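Local structure of telomere length regulator taz1 (Schizosaccharomyces pombe, 4ZMI) at residues 86-89 with 90-94; 181-184 with 185-189. The protein binds double-stranded telomeric DNA, regulates telomere length and function, and is required for silencing of telomere-adjacent genes and for normal meiosis in fission yeast. One frame throughout, in Å; residues are numbered along the deposited sequence.

Contact 1. Residues 86-89 with 90-94; sequences AYWC and LFEDL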
loop_
_atom_site.group_PDB
_atom_site.type_symbol
_atom_site.label_atom_id
_atom_site.label_comp_id
_atom_site.label_asym_id
_atom_site.label_seq_id
_atom_site.Cartn_x
_atom_site.Cartn_y
_atom_site.Cartn_z
ATOM N N ALA A 86 -5.223 -8.900 -20.369
ATOM C CA ALA A 86 -4.894 -10.252 -19.938
ATOM C C ALA A 86 -5.100 -10.405 -18.431
ATOM O O ALA A 86 -5.606 -11.429 -17.952
ATOM C CB ALA A 86 -3.461 -10.591 -20.321
ATOM N N TYR A 87 -4.726 -9.377 -17.671
ATOM C CA TYR A 87 -4.837 -9.479 -16.216
ATOM C C TYR A 87 -6.258 -9.227 -15.742
ATOM O O TYR A 87 -6.737 -9.878 -14.799
ATOM C CB TYR A 87 -3.819 -8.574 -15.515
ATOM C CG TYR A 87 -2.413 -8.925 -15.905
ATOM C CD1 TYR A 87 -1.855 -8.421 -17.069
ATOM C CD2 TYR A 87 -1.653 -9.788 -15.133
ATOM C CE1 TYR A 87 -0.570 -8.754 -17.456
ATOM C CE2 TYR A 87 -0.358 -10.125 -15.508
ATOM C CZ TYR A 87 0.169 -9.608 -16.673
ATOM O OH TYR A 87 1.439 -9.920 -17.069
ATOM N N TRP A 88 -6.938 -8.295 -16.399
ATOM C CA TRP A 88 -8.361 -8.072 -16.128
ATOM C C TRP A 88 -9.127 -9.395 -16.173
ATOM O O TRP A 88 -9.755 -9.795 -15.190
ATOM C CB TRP A 88 -8.949 -7.119 -17.166
ATOM C CG TRP A 88 -10.150 -6.346 -16.703
ATOM C CD1 TRP A 88 -10.913 -6.575 -15.590
ATOM C CD2 TRP A 88 -10.708 -5.198 -17.343
ATOM N NE1 TRP A 88 -11.913 -5.636 -15.504
ATOM C CE2 TRP A 88 -11.807 -4.778 -16.567
ATOM C CE3 TRP A 88 -10.382 -4.482 -18.499
ATOM C CZ2 TRP A 88 -12.581 -3.675 -16.914
ATOM C CZ3 TRP A 88 -11.144 -3.393 -18.840
ATOM C CH2 TRP A 88 -12.235 -2.998 -18.054
ATOM N N CYS A 89 -9.041 -10.087 -17.309
ATOM C CA CYS A 89 -9.776 -11.336 -17.489
ATOM C C CYS A 89 -9.411 -12.343 -16.418
ATOM O O CYS A 89 -10.281 -12.996 -15.850
ATOM C CB CYS A 89 -9.498 -11.925 -18.860
ATOM S SG CYS A 89 -9.779 -10.752 -20.173
ATOM N N LEU A 90 -8.119 -12.460 -16.138
ATOM C CA LEU A 90 -7.673 -13.371 -15.097
ATOM C C LEU A 90 -8.286 -13.064 -13.740
ATOM O O LEU A 90 -8.592 -13.993 -12.996
ATOM C CB LEU A 90 -6.150 -13.373 -14.980
ATOM C CG LEU A 90 -5.411 -14.184 -16.046
ATOM C CD1 LEU A 90 -3.957 -13.806 -16.033
ATOM C CD2 LEU A 90 -5.565 -15.681 -15.806
ATOM N N PHE A 91 -8.471 -11.782 -13.412
ATOM C CA PHE A 91 -8.808 -11.413 -12.025
ATOM C C PHE A 91 -10.156 -10.752 -11.765
ATOM O O PHE A 91 -10.607 -10.699 -10.617
ATOM C CB PHE A 91 -7.705 -10.560 -11.408
ATOM C CG PHE A 91 -6.460 -11.319 -11.126
ATOM C CD1 PHE A 91 -5.325 -11.102 -11.882
ATOM C CD2 PHE A 91 -6.429 -12.265 -10.121
ATOM C CE1 PHE A 91 -4.175 -11.799 -11.630
ATOM C CE2 PHE A 91 -5.284 -12.975 -9.865
ATOM C CZ PHE A 91 -4.160 -12.750 -10.618
ATOM N N GLU A 92 -10.777 -10.244 -12.822
ATOM C CA GLU A 92 -12.087 -9.587 -12.766
ATOM C C GLU A 92 -13.099 -10.192 -11.766
ATOM O O GLU A 92 -13.899 -9.474 -11.178
ATOM C CB GLU A 92 -12.664 -9.545 -14.189
ATOM C CG GLU A 92 -14.118 -9.150 -14.332
ATOM C CD GLU A 92 -14.616 -9.375 -15.750
ATOM O OE1 GLU A 92 -15.497 -10.243 -15.952
ATOM O OE2 GLU A 92 -14.114 -8.688 -16.664
ATOM N N ASP A 93 -13.050 -11.507 -11.564
ATOM C CA ASP A 93 -13.967 -12.178 -10.636
ATOM C C ASP A 93 -13.474 -12.099 -9.201
ATOM O O ASP A 93 -14.266 -12.085 -8.259
ATOM C CB ASP A 93 -14.133 -13.663 -11.003
ATOM C CG ASP A 93 -15.275 -13.918 -11.982
ATOM O OD1 ASP A 93 -16.442 -13.658 -11.617
ATOM O OD2 ASP A 93 -15.009 -14.413 -13.102
ATOM N N LEU A 94 -12.157 -12.052 -9.045
ATOM C CA LEU A 94 -11.525 -12.264 -7.749
ATOM C C LEU A 94 -11.226 -10.992 -6.961
ATOM O O LEU A 94 -10.291 -10.974 -6.162
ATOM C CB LEU A 94 -10.221 -13.033 -7.949
ATOM C CG LEU A 94 -10.379 -14.430 -8.524
ATOM C CD1 LEU A 94 -9.031 -15.025 -8.900
ATOM C CD2 LEU A 94 -11.082 -15.282 -7.497
#
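Trp88 and Glu92 meet one turn apart at the C-terminal end of helix 85-91, in the all-helical domain of Taz1, where the chain passes through a type I beta turn from Phe91 to Leu94 on its way to helix 95-107. The backbone shows how such an end is knit together. Leu90 N bonds to Ala86 O at 3.3 Å and Phe91 N to Tyr87 O at 2.9 Å, the usual four-residue step. Phe91 N also reaches Trp88 O, at 3.0 Å, but from well above the carbonyl plane. Glu92 N approaches that same oxygen almost head-on, at 2.6 Å, so two N-H groups grip Trp88 O as the helix runs out. The turn itself is closed by Leu94 N on Phe91 O.

Van der Waals contacts come next. Leu90 lays CG and CD1 against the carbonyl oxygen of Ala86, with Leu90 CG 3.4 Å from Ala86 O, and finds an apolar partner in Ile5. Tyr87 and Phe91 carry rings that both meet Trp3 with nearly parallel planes, while Phe91 and Leu94 share Val12 of helix 5-35; these contacts fasten the helix to the N-terminal part of the chain.

The indole serves the more open side. Trp88 CG is anti to the backbone N (chi1 -154°), which brings Trp88 CD1 within 3.7 Å of Glu92 CB. Glu92 is extended beyond CG and carries OE2 over one ring face, with the carboxylate plane turned 87° from the ring plane. With an alanine in place of Trp88, Glu92 would probably lose both the CD1-to-CB contact and the ring face under OE2, and its side chain would be set free to turn. Glu92 OE2 stands 3.9 Å from Trp88 NE1, above the ring.

Contact 2. Residues 181-184 with 185-189; sequences VVCG and QVWKS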
loop_
_atom_site.group_PDB
_atom_site.type_symbol
_atom_site.label_atom_id
_atom_site.label_comp_id
_atom_site.label_asym_id
_atom_site.label_seq_id
_atom_site.Cartn_x
_atom_site.Cartn_y
_atom_site.Cartn_z
ATOM N N VAL A 181 -1.280 7.295 -18.604
ATOM C CA VAL A 181 -1.823 6.311 -19.523
ATOM C C VAL A 181 -2.656 5.257 -18.783
ATOM O O VAL A 181 -3.603 4.699 -19.348
ATOM C CB VAL A 181 -0.686 5.671 -20.370
ATOM C CG1 VAL A 181 -1.050 4.287 -20.884
ATOM C CG2 VAL A 181 -0.293 6.594 -21.516
ATOM N N VAL A 182 -2.328 4.997 -17.515
ATOM C CA VAL A 182 -3.033 3.956 -16.767
ATOM C C VAL A 182 -4.011 4.465 -15.714
ATOM O O VAL A 182 -4.742 3.679 -15.116
ATOM C CB VAL A 182 -2.057 3.001 -16.087
ATOM C CG1 VAL A 182 -1.041 2.502 -17.102
ATOM C CG2 VAL A 182 -1.352 3.701 -14.912
ATOM N N CYS A 183 -4.044 5.773 -15.490
ATOM C CA CYS A 183 -4.820 6.308 -14.373
ATOM C C CYS A 183 -6.313 6.443 -14.653
ATOM O O CYS A 183 -6.743 6.359 -15.791
ATOM C CB CYS A 183 -4.265 7.673 -13.974
ATOM S SG CYS A 183 -4.349 8.893 -15.294
ATOM N N GLY A 184 -7.096 6.669 -13.602
ATOM C CA GLY A 184 -8.499 7.022 -13.746
ATOM C C GLY A 184 -8.682 8.513 -13.989
ATOM O O GLY A 184 -7.718 9.238 -14.228
ATOM N N GLN A 185 -9.920 8.977 -13.914
ATOM C CA GLN A 185 -10.242 10.365 -14.212
ATOM C C GLN A 185 -9.590 11.344 -13.251
ATOM O O GLN A 185 -9.075 12.379 -13.668
ATOM C CB GLN A 185 -11.758 10.597 -14.213
ATOM C CG GLN A 185 -12.170 12.007 -14.638
ATOM C CD GLN A 185 -13.647 12.291 -14.408
ATOM O OE1 GLN A 185 -14.437 11.377 -14.158
ATOM N NE2 GLN A 185 -14.024 13.567 -14.486
ATOM N N VAL A 186 -9.613 11.019 -11.966
ATOM C CA VAL A 186 -9.212 11.983 -10.956
ATOM C C VAL A 186 -7.759 12.405 -11.118
ATOM O O VAL A 186 -7.414 13.568 -10.914
ATOM C CB VAL A 186 -9.428 11.431 -9.549
ATOM C CG1 VAL A 186 -9.157 12.516 -8.525
ATOM C CG2 VAL A 186 -10.848 10.912 -9.404
ATOM N N TRP A 187 -6.913 11.453 -11.499
ATOM C CA TRP A 187 -5.483 11.700 -11.585
ATOM C C TRP A 187 -5.156 12.791 -12.578
ATOM O O TRP A 187 -4.409 13.715 -12.270
ATOM C CB TRP A 187 -4.754 10.432 -11.976
ATOM C CG TRP A 187 -3.258 10.562 -11.991
ATOM C CD1 TRP A 187 -2.474 10.946 -13.045
ATOM C CD2 TRP A 187 -2.366 10.266 -10.918
ATOM N NE1 TRP A 187 -1.151 10.912 -12.687
ATOM C CE2 TRP A 187 -1.057 10.495 -11.384
ATOM C CE3 TRP A 187 -2.544 9.844 -9.601
ATOM C CZ2 TRP A 187 0.061 10.327 -10.580
ATOM C CZ3 TRP A 187 -1.427 9.664 -8.802
ATOM C CH2 TRP A 187 -0.143 9.904 -9.293
ATOM N N LYS A 188 -5.703 12.674 -13.778
ATOM C CA LYS A 188 -5.539 13.724 -14.771
ATOM C C LYS A 188 -6.347 14.966 -14.405
ATOM O O LYS A 188 -5.821 16.079 -14.428
ATOM C CB LYS A 188 -5.947 13.231 -16.160
ATOM C CG LYS A 188 -4.973 12.246 -16.788
ATOM C CD LYS A 188 -4.570 12.673 -18.195
ATOM C CE LYS A 188 -3.780 13.981 -18.182
ATOM N NZ LYS A 188 -3.232 14.331 -19.528
ATOM N N SER A 189 -7.617 14.773 -14.058
ATOM C CA SER A 189 -8.542 15.892 -13.864
ATOM C C SER A 189 -8.115 16.868 -12.769
ATOM O O SER A 189 -8.193 18.093 -12.944
ATOM C CB SER A 189 -9.947 15.376 -13.556
ATOM O OG SER A 189 -10.043 14.933 -12.215
#
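The CB of Cys183 is directed toward the next helix and comes within 3.4 Å of Trp187 CB. From there the side chains part: SG of Cys183 comes to 3.6 Å from Trp187 CD1, while the six-membered ring runs off from the cysteine. The sulfur lies 4.4 Å from the centroid of the Trp187 five-membered ring, in a direction 55° off the ring normal, an oblique sulfur-aromatic contact. Two torsions set this up. In Cys183, SG occupies the crowded position between N and the carbonyl carbon (chi1 61°), which keeps it beside the pyrrole part of the indole; in Trp187, CG is anti to the backbone N (chi1 -176°), which holds CG and CD1 beside the cysteine while the rest of the indole leads away. Lys188 adds its CG against Cys183 SG at 3.7 Å, then bends away, so that the thiol is touched by two consecutive residues of the next helix.

This is the junction of two short helices, 176-182 and 185-189, within an all-helical domain. Cys183 is the first residue to leave helical geometry, and Gly184 is also extended; the chain is redirected there and winds up again, with Ser189 N bonded to Gln185 O at 2.8 Å. Backbone hydrogen bonds pair Gly184 of the link with Leu129, and Val186 of the second helix with Ala131.

Leu129, in helix 118-130, touches the side chains of both Cys183 and Trp187. Buried Trp187 bridges the helices around the bend: its side chain also rests on Leu128, on Leu179 and Asn180 of the helix before it, and on Ile192, Cys193 and Leu196 of helix 192-203.

Contacts 1 and 2 illustrate two ways in which a helical domain handles a short helix: 86-94 shows a helix running into a turn, 181-189 a direct bend from one helix to the next. Their centres lie 21 Å apart, and their nearest atoms about 10 Å, so they do not touch. The approach to contact 1 nevertheless meets contact 2, since Lys83 NZ bonds to Val181 O and Tyr84 packs on Val182. Val182 also touches Tyr173, which with Leu168 and Leu171 forms the magnesium site; the Trp187 side chain stays about 12 Å from the ion, and neither contact supplies a ligand.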